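Long-range contacts in anthranilate-CoA ligase (Stigmatella aurantiaca, PDB 4WV3), which belongs to the ANL superfamily of AMP-binding enzymes, with a large AMP-binding region followed by a smaller C-terminal domain: residues A[194-199]-A[228-233]; A[202-207]-A[262-267]; A[165-170]-A[188-193]; A[15-20]-A[40-45]. All coordinates share one frame; numbering follows the deposited sequence.

Contact 1: residues A[194-199]-A[228-233]; sequences LTAQLW and LIFPWY
Ala-196 and Phe-230 meet where two helices of the AMP-binding region, 191-204 and 221-234, cross: the axes of segments 194-199 and 228-233 approach to 8.9 Å at a signed angle of -72°. The small Ala-196 lets the backbones come close, and two rings of the second helix flank it. Its CB lies over one face of the Tyr-233 ring, a CH-pi contact with 4.0 Å from Ala-196 CB to the Tyr-233 centroid, and it also touches Phe-230 CD1 at 3.6 Å. Phe-230 reaches farther. With CG anti to the carbonyl carbon (chi1 -59°), the ring reaches helix 191-204 beside Thr-195 and Ala-196, with Thr-195 O over one face and Phe-230 CE2 3.5 Å from Trp-199 CE3. The Trp-199 and Phe-230 rings meet rim to rim, neither covering the other, and His-324 contacts both. Thr-195 OG1, near the same phenyl, is bonded to Asp-191 O of its own helix. On the partly exposed flank the bent Gln-197 chain brings its amide to the tyrosine edge, and Tyr-233 OH donates to a lone pair of Gln-197 OE1 at 3.0 Å, in the carbonyl plane.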
# COMPACT_ATOMS: atom_id res chain seq x y z
N LEU A 194 -5.56 -10.37 -12.90
CA LEU A 194 -6.90 -9.82 -12.73
C LEU A 194 -6.87 -8.37 -12.26
O LEU A 194 -7.52 -7.50 -12.85
CB LEU A 194 -7.72 -10.67 -11.77
CG LEU A 194 -8.38 -11.92 -12.34
CD1 LEU A 194 -9.05 -12.73 -11.24
CD2 LEU A 194 -9.38 -11.54 -13.42
N THR A 195 -6.11 -8.10 -11.20
CA THR A 195 -5.97 -6.73 -10.70
C THR A 195 -5.23 -5.86 -11.72
O THR A 195 -5.51 -4.67 -11.85
CB THR A 195 -5.22 -6.67 -9.35
OG1 THR A 195 -3.97 -7.36 -9.46
CG2 THR A 195 -6.06 -7.31 -8.25
N ALA A 196 -4.29 -6.47 -12.44
CA ALA A 196 -3.52 -5.75 -13.45
C ALA A 196 -4.41 -5.30 -14.60
O ALA A 196 -4.18 -4.25 -15.19
CB ALA A 196 -2.38 -6.62 -13.96
N GLN A 197 -5.42 -6.10 -14.90
CA GLN A 197 -6.34 -5.79 -15.98
C GLN A 197 -7.47 -4.87 -15.50
O GLN A 197 -7.74 -3.84 -16.12
CB GLN A 197 -6.94 -7.07 -16.57
CG GLN A 197 -7.80 -6.83 -17.80
CD GLN A 197 -7.00 -6.32 -18.99
OE1 GLN A 197 -5.96 -6.88 -19.33
NE2 GLN A 197 -7.48 -5.25 -19.61
N LEU A 198 -8.11 -5.25 -14.40
CA LEU A 198 -9.28 -4.53 -13.90
C LEU A 198 -9.01 -3.08 -13.53
O LEU A 198 -9.84 -2.20 -13.78
CB LEU A 198 -9.91 -5.28 -12.72
CG LEU A 198 -10.57 -6.62 -13.04
CD1 LEU A 198 -11.15 -7.25 -11.79
CD2 LEU A 198 -11.64 -6.45 -14.11
N TRP A 199 -7.86 -2.81 -12.93
CA TRP A 199 -7.52 -1.44 -12.56
C TRP A 199 -6.34 -0.88 -13.36
O TRP A 199 -6.42 0.23 -13.88
CB TRP A 199 -7.24 -1.33 -11.06
CG TRP A 199 -6.96 0.08 -10.64
CD1 TRP A 199 -7.88 1.02 -10.26
CD2 TRP A 199 -5.68 0.72 -10.57
NE1 TRP A 199 -7.24 2.20 -9.95
CE2 TRP A 199 -5.90 2.04 -10.13
CE3 TRP A 199 -4.37 0.30 -10.83
CZ2 TRP A 199 -4.85 2.95 -9.96
CZ3 TRP A 199 -3.34 1.21 -10.66
CH2 TRP A 199 -3.58 2.51 -10.22
N LEU A 228 5.20 -2.96 -10.30
CA LEU A 228 5.81 -4.21 -10.74
C LEU A 228 4.84 -5.07 -11.55
O LEU A 228 5.02 -5.27 -12.75
CB LEU A 228 6.34 -5.00 -9.54
CG LEU A 228 7.67 -5.73 -9.74
CD1 LEU A 228 7.94 -6.67 -8.59
CD2 LEU A 228 7.67 -6.48 -11.07
N ILE A 229 3.82 -5.59 -10.87
CA ILE A 229 2.86 -6.49 -11.50
C ILE A 229 2.09 -5.82 -12.63
O ILE A 229 1.96 -6.37 -13.72
CB ILE A 229 1.87 -7.06 -10.47
CG1 ILE A 229 2.62 -7.72 -9.32
CG2 ILE A 229 0.91 -8.04 -11.13
CD1 ILE A 229 3.55 -8.84 -9.76
N PHE A 230 1.58 -4.62 -12.36
CA PHE A 230 0.78 -3.89 -13.34
C PHE A 230 1.57 -3.43 -14.57
O PHE A 230 1.14 -3.66 -15.70
CB PHE A 230 0.01 -2.72 -12.71
CG PHE A 230 -0.93 -3.11 -11.59
CD1 PHE A 230 -1.19 -4.45 -11.31
CD2 PHE A 230 -1.57 -2.14 -10.84
CE1 PHE A 230 -2.06 -4.80 -10.29
CE2 PHE A 230 -2.43 -2.49 -9.82
CZ PHE A 230 -2.68 -3.82 -9.55
N PRO A 231 2.74 -2.77 -14.37
CA PRO A 231 3.46 -2.32 -15.57
C PRO A 231 4.03 -3.46 -16.40
O PRO A 231 4.03 -3.37 -17.63
CB PRO A 231 4.60 -1.47 -14.99
CG PRO A 231 4.78 -1.98 -13.60
CD PRO A 231 3.41 -2.32 -13.14
N TRP A 232 4.52 -4.52 -15.75
CA TRP A 232 5.09 -5.65 -16.48
C TRP A 232 4.02 -6.46 -17.21
O TRP A 232 4.32 -7.19 -18.15
CB TRP A 232 5.90 -6.55 -15.54
CG TRP A 232 7.24 -5.98 -15.18
CD1 TRP A 232 7.67 -4.70 -15.39
CD2 TRP A 232 8.34 -6.68 -14.57
NE1 TRP A 232 8.96 -4.56 -14.94
CE2 TRP A 232 9.40 -5.76 -14.44
CE3 TRP A 232 8.53 -7.99 -14.13
CZ2 TRP A 232 10.62 -6.10 -13.88
CZ3 TRP A 232 9.75 -8.33 -13.57
CH2 TRP A 232 10.78 -7.39 -13.45
N TYR A 233 2.78 -6.32 -16.76
CA TYR A 233 1.66 -6.99 -17.40
C TYR A 233 1.42 -6.45 -18.81
O TYR A 233 0.91 -7.15 -19.67
CB TYR A 233 0.40 -6.83 -16.54
CG TYR A 233 -0.84 -7.48 -17.12
CD1 TYR A 233 -1.01 -8.85 -17.11
CD2 TYR A 233 -1.86 -6.70 -17.67
CE1 TYR A 233 -2.14 -9.44 -17.64
CE2 TYR A 233 -3.00 -7.28 -18.19
CZ TYR A 233 -3.13 -8.65 -18.18
OH TYR A 233 -4.27 -9.23 -18.70
O HOH W 1 -1.24 -2.92 -16.05

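Contact 2: residues A[202-207]-A[262-267]; sequences NVLGLR and IFYNAP
Leu-204 swings its CG anti to the backbone N (chi1 -178°), while Tyr-264 turns its own CG anti to the carbonyl carbon (chi1 -56°); these torsions direct the two side chains at each other from opposite directions, and a leucine methyl meets the phenol oxygen, with Leu-204 CD2 3.3 Å from Tyr-264 OH. The same methyl lies oblique to the ring, 4.2 Å from Tyr-264 CZ, so the leucine neither stacks on the tyrosine nor bonds to it. Two residues on, Leu-206 contributes both of its methyls: CD1 stands 4.0 Å from Tyr-264 OH, and CD2 packs at 3.8 Å on Ile-262 CG1. The other branch of Ile-262, CG2, takes a looser contact with Leu-204 CD2 at 4.3 Å. No hydrogen bond crosses, and the interface is a small, buried apolar one in which two leucines pack on Ile-262 and Tyr-264, which lie on one side of strand 262-265. Between the leucines, Gly-205 leaves the helical conformation with a positive phi of 86°, and the chain continues as loop to Leu-206; Gly-205 O is bonded to Arg-288 NH2. The C-terminal end of helix 191-204 packs against the mixed beta sheet of the AMP-binding region. Strand 262-265 runs there between parallel strands 211-214 and 289-292, with Thr-212 touching Leu-206, Ile-262 and Tyr-264, Val-291 touching Leu-204 and Tyr-264, and Trp-199 of helix 191-204 packing on both Leu-204 and Tyr-264.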
# COMPACT_ATOMS: atom_id res chain seq x y z
N ASN A 202 -7.71 -1.10 -17.36
CA ASN A 202 -9.05 -0.57 -17.58
C ASN A 202 -9.32 0.79 -16.93
O ASN A 202 -10.17 1.54 -17.39
CB ASN A 202 -10.11 -1.57 -17.12
CG ASN A 202 -10.03 -2.89 -17.87
OD1 ASN A 202 -9.39 -2.97 -18.93
ND2 ASN A 202 -10.67 -3.92 -17.34
N VAL A 203 -8.60 1.10 -15.86
CA VAL A 203 -8.84 2.34 -15.12
C VAL A 203 -7.68 3.33 -15.22
O VAL A 203 -7.86 4.47 -15.66
CB VAL A 203 -9.15 2.07 -13.64
CG1 VAL A 203 -9.41 3.38 -12.90
CG2 VAL A 203 -10.35 1.14 -13.51
N LEU A 204 -6.50 2.90 -14.81
CA LEU A 204 -5.32 3.76 -14.85
C LEU A 204 -4.88 4.00 -16.29
O LEU A 204 -4.47 5.11 -16.64
CB LEU A 204 -4.18 3.15 -14.04
CG LEU A 204 -2.91 4.01 -13.98
CD1 LEU A 204 -3.21 5.35 -13.32
CD2 LEU A 204 -1.80 3.28 -13.24
N GLY A 205 -4.96 2.96 -17.11
CA GLY A 205 -4.60 3.08 -18.51
C GLY A 205 -3.12 2.87 -18.76
O GLY A 205 -2.53 3.52 -19.62
N LEU A 206 -2.51 1.95 -18.00
CA LEU A 206 -1.11 1.62 -18.18
C LEU A 206 -0.85 1.03 -19.56
O LEU A 206 -1.61 0.20 -20.05
CB LEU A 206 -0.64 0.63 -17.11
CG LEU A 206 -0.09 1.23 -15.82
CD1 LEU A 206 0.45 0.14 -14.91
CD2 LEU A 206 0.99 2.26 -16.12
N ARG A 207 0.24 1.47 -20.19
CA ARG A 207 0.61 0.98 -21.51
C ARG A 207 2.10 0.65 -21.58
O ARG A 207 2.85 0.92 -20.63
CB ARG A 207 0.22 2.00 -22.59
CG ARG A 207 0.68 3.42 -22.30
CD ARG A 207 -0.29 4.43 -22.88
NE ARG A 207 0.16 5.81 -22.68
CZ ARG A 207 -0.60 6.88 -22.87
NH1 ARG A 207 -1.86 6.74 -23.26
NH2 ARG A 207 -0.11 8.09 -22.66
N ILE A 262 4.57 7.41 -14.53
CA ILE A 262 3.55 7.20 -13.51
C ILE A 262 4.19 7.22 -12.12
O ILE A 262 5.21 6.58 -11.89
CB ILE A 262 2.83 5.85 -13.71
CG1 ILE A 262 2.38 5.69 -15.16
CG2 ILE A 262 1.65 5.73 -12.75
CD1 ILE A 262 1.35 6.71 -15.60
N PHE A 263 3.58 7.97 -11.20
CA PHE A 263 4.12 8.09 -9.85
C PHE A 263 3.08 7.72 -8.79
O PHE A 263 2.00 8.29 -8.75
CB PHE A 263 4.65 9.50 -9.61
CG PHE A 263 5.24 9.71 -8.25
CD1 PHE A 263 6.29 8.92 -7.80
CD2 PHE A 263 4.75 10.70 -7.41
CE1 PHE A 263 6.84 9.11 -6.55
CE2 PHE A 263 5.30 10.89 -6.15
CZ PHE A 263 6.34 10.10 -5.72
N TYR A 264 3.44 6.77 -7.93
CA TYR A 264 2.56 6.35 -6.85
C TYR A 264 3.08 6.87 -5.51
O TYR A 264 4.29 6.86 -5.26
CB TYR A 264 2.46 4.82 -6.77
CG TYR A 264 2.01 4.14 -8.04
CD1 TYR A 264 2.89 3.94 -9.10
CD2 TYR A 264 0.71 3.65 -8.17
CE1 TYR A 264 2.48 3.30 -10.26
CE2 TYR A 264 0.30 3.02 -9.32
CZ TYR A 264 1.18 2.84 -10.36
OH TYR A 264 0.77 2.21 -11.51
N ASN A 265 2.16 7.31 -4.65
CA ASN A 265 2.52 7.78 -3.32
C ASN A 265 1.30 7.87 -2.42
O ASN A 265 0.17 7.63 -2.86
CB ASN A 265 3.22 9.14 -3.40
CG ASN A 265 4.12 9.41 -2.21
OD1 ASN A 265 3.97 8.79 -1.16
ND2 ASN A 265 5.05 10.35 -2.37
N ALA A 266 1.52 8.21 -1.15
CA ALA A 266 0.45 8.43 -0.20
C ALA A 266 0.30 9.93 0.03
O ALA A 266 1.25 10.67 -0.20
CB ALA A 266 0.75 7.71 1.11
N PRO A 267 -0.89 10.38 0.46
CA PRO A 267 -1.13 11.79 0.76
C PRO A 267 -0.07 12.40 1.68
O PRO A 267 0.27 13.57 1.53
CB PRO A 267 -2.49 11.77 1.45
CG PRO A 267 -3.18 10.62 0.84
CD PRO A 267 -2.12 9.58 0.60

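Contact 3: residues A[165-170]-A[188-193]; sequences HREDIC and AHKDYP
The His-189 imidazole carries Cys-170 on one face: CB sits over the ring centre, 3.4 Å from the His-189 centroid, and Cys-170 SG lies over the same face. At the ring's edge, in plane, a water bonds NE2 and donates to Ile-169 O. ND1 is bonded to the backbone N of Ala-12. The Tyr-192 ring receives the sulfur obliquely, with Cys-170 SG 3.5 Å from Tyr-192 CE2, and has Ala-188 O at its edge. Cys-170 SG stands between backbone N and carbonyl carbon (chi1 68°), a setting that brings it to both rings. These side chains gather at the open end of the antiparallel hairpin 169-175/183-188, whose connection holds the glycine-rich phosphate-binding loop of the ANL family. Ile-169 and Ala-188 form a non-hydrogen-bonded pair with diverging side chains. Beyond it two type I turns, His-165 to Asp-168 and Ala-188 to Asp-191, are tied together: Lys-190 N donates to Arg-166 O at 2.9 Å, and His-189 N to Asp-168 O at 3.2 Å, almost in line with the C=O bond. Lys-190 NZ forms a salt bridge with Asp-191 OD1 at 2.8 Å and is hydrogen-bonded to Glu-371 O, whereas Asp-191 OD2 takes Ala-188 N and His-187 ND1. Such surroundings would be expected to keep the aspartate ionised, and the bond from the Ala-12 amide implies that His-189 ND1 acts as an acceptor.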
# COMPACT_ATOMS: atom_id res chain seq x y z
N HIS A 165 -2.55 -24.48 -9.94
CA HIS A 165 -3.92 -24.08 -10.22
C HIS A 165 -3.96 -22.56 -10.11
O HIS A 165 -3.20 -21.98 -9.34
CB HIS A 165 -4.86 -24.71 -9.20
CG HIS A 165 -6.30 -24.70 -9.61
ND1 HIS A 165 -7.08 -23.56 -9.55
CD2 HIS A 165 -7.11 -25.68 -10.07
CE1 HIS A 165 -8.31 -23.85 -9.97
NE2 HIS A 165 -8.35 -25.13 -10.29
N ARG A 166 -4.85 -21.92 -10.87
CA ARG A 166 -4.94 -20.47 -10.82
C ARG A 166 -5.45 -19.98 -9.47
O ARG A 166 -5.32 -18.80 -9.13
CB ARG A 166 -5.80 -19.93 -11.96
CG ARG A 166 -7.28 -20.27 -11.86
CD ARG A 166 -8.08 -19.46 -12.87
NE ARG A 166 -9.51 -19.74 -12.80
CZ ARG A 166 -10.21 -20.33 -13.76
NH1 ARG A 166 -9.62 -20.71 -14.88
NH2 ARG A 166 -11.51 -20.54 -13.60
N GLU A 167 -6.02 -20.90 -8.69
CA GLU A 167 -6.54 -20.57 -7.37
C GLU A 167 -5.56 -20.92 -6.26
O GLU A 167 -5.83 -20.66 -5.08
CB GLU A 167 -7.88 -21.26 -7.14
CG GLU A 167 -8.94 -20.91 -8.18
CD GLU A 167 -10.25 -21.61 -7.93
OE1 GLU A 167 -10.43 -22.18 -6.83
OE2 GLU A 167 -11.11 -21.60 -8.84
N ASP A 168 -4.43 -21.52 -6.62
CA ASP A 168 -3.39 -21.84 -5.65
C ASP A 168 -2.72 -20.58 -5.13
O ASP A 168 -2.53 -19.62 -5.88
CB ASP A 168 -2.34 -22.77 -6.26
CG ASP A 168 -2.79 -24.22 -6.28
OD1 ASP A 168 -3.57 -24.62 -5.39
OD2 ASP A 168 -2.36 -24.96 -7.19
N ILE A 169 -2.35 -20.58 -3.86
CA ILE A 169 -1.69 -19.44 -3.23
C ILE A 169 -0.27 -19.26 -3.76
O ILE A 169 0.49 -20.23 -3.86
CB ILE A 169 -1.64 -19.60 -1.70
CG1 ILE A 169 -3.04 -19.89 -1.14
CG2 ILE A 169 -1.05 -18.36 -1.05
CD1 ILE A 169 -4.05 -18.81 -1.44
N CYS A 170 0.08 -18.03 -4.11
CA CYS A 170 1.42 -17.73 -4.59
C CYS A 170 2.12 -16.66 -3.76
O CYS A 170 3.33 -16.44 -3.90
CB CYS A 170 1.40 -17.31 -6.07
SG CYS A 170 0.60 -15.73 -6.40
N ALA A 188 -4.04 -15.73 -4.62
CA ALA A 188 -3.82 -16.76 -5.62
C ALA A 188 -3.15 -16.19 -6.86
O ALA A 188 -3.08 -14.97 -7.03
CB ALA A 188 -5.13 -17.44 -5.98
N HIS A 189 -2.67 -17.07 -7.73
CA HIS A 189 -2.03 -16.67 -8.98
C HIS A 189 -2.96 -15.81 -9.83
O HIS A 189 -2.52 -14.85 -10.46
CB HIS A 189 -1.60 -17.90 -9.79
CG HIS A 189 -0.50 -18.69 -9.15
ND1 HIS A 189 0.82 -18.53 -9.47
CD2 HIS A 189 -0.54 -19.67 -8.20
CE1 HIS A 189 1.56 -19.36 -8.76
NE2 HIS A 189 0.76 -20.06 -7.98
N LYS A 190 -4.25 -16.14 -9.82
CA LYS A 190 -5.24 -15.46 -10.64
C LYS A 190 -5.39 -13.98 -10.30
O LYS A 190 -5.73 -13.17 -11.15
CB LYS A 190 -6.60 -16.15 -10.54
CG LYS A 190 -7.21 -16.13 -9.14
CD LYS A 190 -8.64 -16.63 -9.16
CE LYS A 190 -9.21 -16.71 -7.75
NZ LYS A 190 -9.18 -15.40 -7.04
N ASP A 191 -5.13 -13.63 -9.04
CA ASP A 191 -5.35 -12.27 -8.56
C ASP A 191 -4.43 -11.25 -9.23
O ASP A 191 -4.78 -10.08 -9.35
CB ASP A 191 -5.17 -12.22 -7.04
CG ASP A 191 -6.15 -13.11 -6.31
OD1 ASP A 191 -7.26 -13.33 -6.84
OD2 ASP A 191 -5.82 -13.60 -5.21
N TYR A 192 -3.27 -11.70 -9.67
CA TYR A 192 -2.27 -10.80 -10.25
C TYR A 192 -2.62 -10.26 -11.65
O TYR A 192 -2.61 -9.04 -11.85
CB TYR A 192 -0.87 -11.42 -10.20
CG TYR A 192 -0.28 -11.45 -8.81
CD1 TYR A 192 0.71 -10.55 -8.44
CD2 TYR A 192 -0.74 -12.35 -7.86
CE1 TYR A 192 1.24 -10.56 -7.17
CE2 TYR A 192 -0.21 -12.37 -6.58
CZ TYR A 192 0.78 -11.47 -6.24
OH TYR A 192 1.31 -11.48 -4.98
N PRO A 193 -2.95 -11.14 -12.61
CA PRO A 193 -3.35 -10.57 -13.90
C PRO A 193 -4.73 -9.92 -13.84
O PRO A 193 -5.02 -9.03 -14.63
CB PRO A 193 -3.37 -11.79 -14.83
CG PRO A 193 -3.64 -12.94 -13.93
CD PRO A 193 -2.91 -12.62 -12.65
O HOH W 2 1.72 -21.94 -6.02

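Contact 4: residues A[15-20]-A[40-45]; sequences ILERNL and QVSNEA
The backbones of Leu-16 and Ser-42 come within 7.3 Å, CA to CA, where the short helix 14-17 and the residues that follow face helix 38-54 near the N-terminus of the chain, in the AMP-binding enzyme fold. Leu-16 supplies most of the apolar contact. Its CG is roughly anti to the backbone N (chi1 159°), which carries both methyls toward the second helix: CD2 rests against Ser-42 CA at 3.9 Å and Val-41 CG1 at 4.0 Å, and CD1 also lies beside Val-41 CG1. Leu-20 brings its CD2 alongside Ser-42 CB at 4.3 Å, so two leucine methyls touch the serine methylene, roughly a right angle apart as seen from Ser-42 CB. Two aromatic residues adjoin the leucines: Trp-232 of helix 221-234 touches Leu-16 and Val-41, and Phe-38, at the start of helix 38-54, touches Leu-16 and Leu-20. The polar side of the interface has no direct bond between the segments. Instead a water links the Glu-17 carboxylate to the serine hydroxyl, lying 2.8 Å from Glu-17 OE2 and 2.7 Å from Ser-42 OG; Glu-17 OE2 is also salt-bridged to Lys-82, which would be expected to stabilise its negative charge. Asn-19 ND2, bonded as well to Trp-232 O, turns back to donate to Leu-16 O at 3.2 Å with an N-H...O angle of 159°, coming from above the carbonyl plane and not along a lone pair.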
# COMPACT_ATOMS: atom_id res chain seq x y z
N ILE A 15 3.15 -13.01 -15.60
CA ILE A 15 3.18 -11.56 -15.53
C ILE A 15 4.49 -11.03 -16.12
O ILE A 15 4.52 -10.05 -16.85
CB ILE A 15 3.01 -11.06 -14.08
CG1 ILE A 15 1.60 -11.36 -13.58
CG2 ILE A 15 3.29 -9.57 -13.98
CD1 ILE A 15 0.51 -10.61 -14.32
N LEU A 16 5.58 -11.73 -15.80
CA LEU A 16 6.89 -11.43 -16.36
C LEU A 16 7.07 -12.11 -17.71
O LEU A 16 7.57 -11.50 -18.66
CB LEU A 16 7.98 -11.89 -15.40
CG LEU A 16 9.38 -12.11 -15.98
CD1 LEU A 16 10.00 -10.80 -16.45
CD2 LEU A 16 10.28 -12.81 -14.97
N GLU A 17 6.66 -13.37 -17.80
CA GLU A 17 6.97 -14.20 -18.97
C GLU A 17 6.05 -13.99 -20.18
O GLU A 17 6.26 -14.61 -21.22
CB GLU A 17 7.03 -15.68 -18.58
CG GLU A 17 8.16 -16.01 -17.63
CD GLU A 17 8.31 -17.50 -17.38
OE1 GLU A 17 7.53 -18.28 -17.97
OE2 GLU A 17 9.21 -17.89 -16.61
N ARG A 18 5.05 -13.13 -20.05
CA ARG A 18 4.20 -12.79 -21.19
C ARG A 18 4.90 -11.76 -22.06
O ARG A 18 4.41 -11.40 -23.13
CB ARG A 18 2.83 -12.27 -20.73
CG ARG A 18 2.88 -10.93 -20.01
CD ARG A 18 1.60 -10.64 -19.25
NE ARG A 18 0.48 -10.30 -20.13
CZ ARG A 18 -0.48 -11.15 -20.49
NH1 ARG A 18 -0.46 -12.40 -20.05
NH2 ARG A 18 -1.46 -10.75 -21.29
N ASN A 19 6.04 -11.28 -21.59
CA ASN A 19 6.84 -10.30 -22.32
C ASN A 19 7.97 -10.97 -23.11
O ASN A 19 8.54 -10.37 -24.02
CB ASN A 19 7.44 -9.27 -21.37
CG ASN A 19 6.37 -8.46 -20.66
OD1 ASN A 19 5.77 -7.57 -21.24
ND2 ASN A 19 6.14 -8.77 -19.39
N LEU A 20 8.29 -12.20 -22.75
CA LEU A 20 9.33 -12.95 -23.44
C LEU A 20 8.74 -13.71 -24.62
O LEU A 20 7.62 -14.23 -24.53
CB LEU A 20 10.04 -13.91 -22.47
CG LEU A 20 10.95 -13.30 -21.40
CD1 LEU A 20 11.80 -12.18 -21.99
CD2 LEU A 20 10.17 -12.82 -20.19
N GLN A 40 17.04 -10.74 -18.53
CA GLN A 40 17.94 -10.85 -17.38
C GLN A 40 17.18 -11.13 -16.09
O GLN A 40 17.64 -11.91 -15.26
CB GLN A 40 18.77 -9.57 -17.24
CG GLN A 40 19.78 -9.37 -18.36
CD GLN A 40 20.44 -8.01 -18.32
OE1 GLN A 40 19.86 -7.04 -17.83
NE2 GLN A 40 21.65 -7.92 -18.85
N VAL A 41 16.02 -10.50 -15.94
CA VAL A 41 15.17 -10.75 -14.79
C VAL A 41 14.67 -12.19 -14.80
O VAL A 41 14.67 -12.87 -13.77
CB VAL A 41 13.96 -9.79 -14.76
CG1 VAL A 41 12.99 -10.19 -13.66
CG2 VAL A 41 14.43 -8.36 -14.57
N SER A 42 14.26 -12.66 -15.98
CA SER A 42 13.76 -14.02 -16.13
C SER A 42 14.86 -15.04 -15.85
O SER A 42 14.61 -16.06 -15.21
CB SER A 42 13.18 -14.23 -17.53
OG SER A 42 12.73 -15.56 -17.69
N ASN A 43 16.06 -14.77 -16.34
CA ASN A 43 17.19 -15.66 -16.12
C ASN A 43 17.56 -15.78 -14.65
O ASN A 43 17.77 -16.88 -14.14
CB ASN A 43 18.41 -15.19 -16.92
CG ASN A 43 18.23 -15.35 -18.42
OD1 ASN A 43 17.45 -16.19 -18.87
ND2 ASN A 43 18.96 -14.56 -19.19
N GLU A 44 17.63 -14.64 -13.97
CA GLU A 44 18.00 -14.62 -12.56
C GLU A 44 16.91 -15.26 -11.70
O GLU A 44 17.21 -15.93 -10.71
CB GLU A 44 18.28 -13.18 -12.11
CG GLU A 44 18.80 -13.07 -10.68
CD GLU A 44 19.50 -11.75 -10.41
OE1 GLU A 44 20.38 -11.38 -11.21
OE2 GLU A 44 19.16 -11.09 -9.41
N ALA A 45 15.66 -15.05 -12.09
CA ALA A 45 14.53 -15.64 -11.38
C ALA A 45 14.55 -17.16 -11.51
O ALA A 45 14.25 -17.88 -10.55
CB ALA A 45 13.22 -15.08 -11.90
O HOH W 3 11.37 -16.47 -15.52

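Helix 191-204 threads three of the four: contact 3 lies at its start, contact 1 along its middle and contact 2 at its end. Contacts 1 and 2 have centres about 11 Å apart and join directly through Phe-230 CB and Leu-206 CD1, 3.6 Å apart. Contact 3 meets contact 1 where Tyr-192 packs on Ile-229. Contact 4 lies outermost and reaches contact 1 through bonds from Asn-19 and Arg-18 to the carbonyls of Trp-232 and Tyr-233, and contact 3 through Ile-15. The bound 5'-O-[(S)-[(2-aminobenzoyl)oxy](hydroxy)phosphoryl]adenosine is about 7 Å from the Phe-230 side chain, 8 Å from that of Tyr-264 and 11 Å from that of Tyr-192.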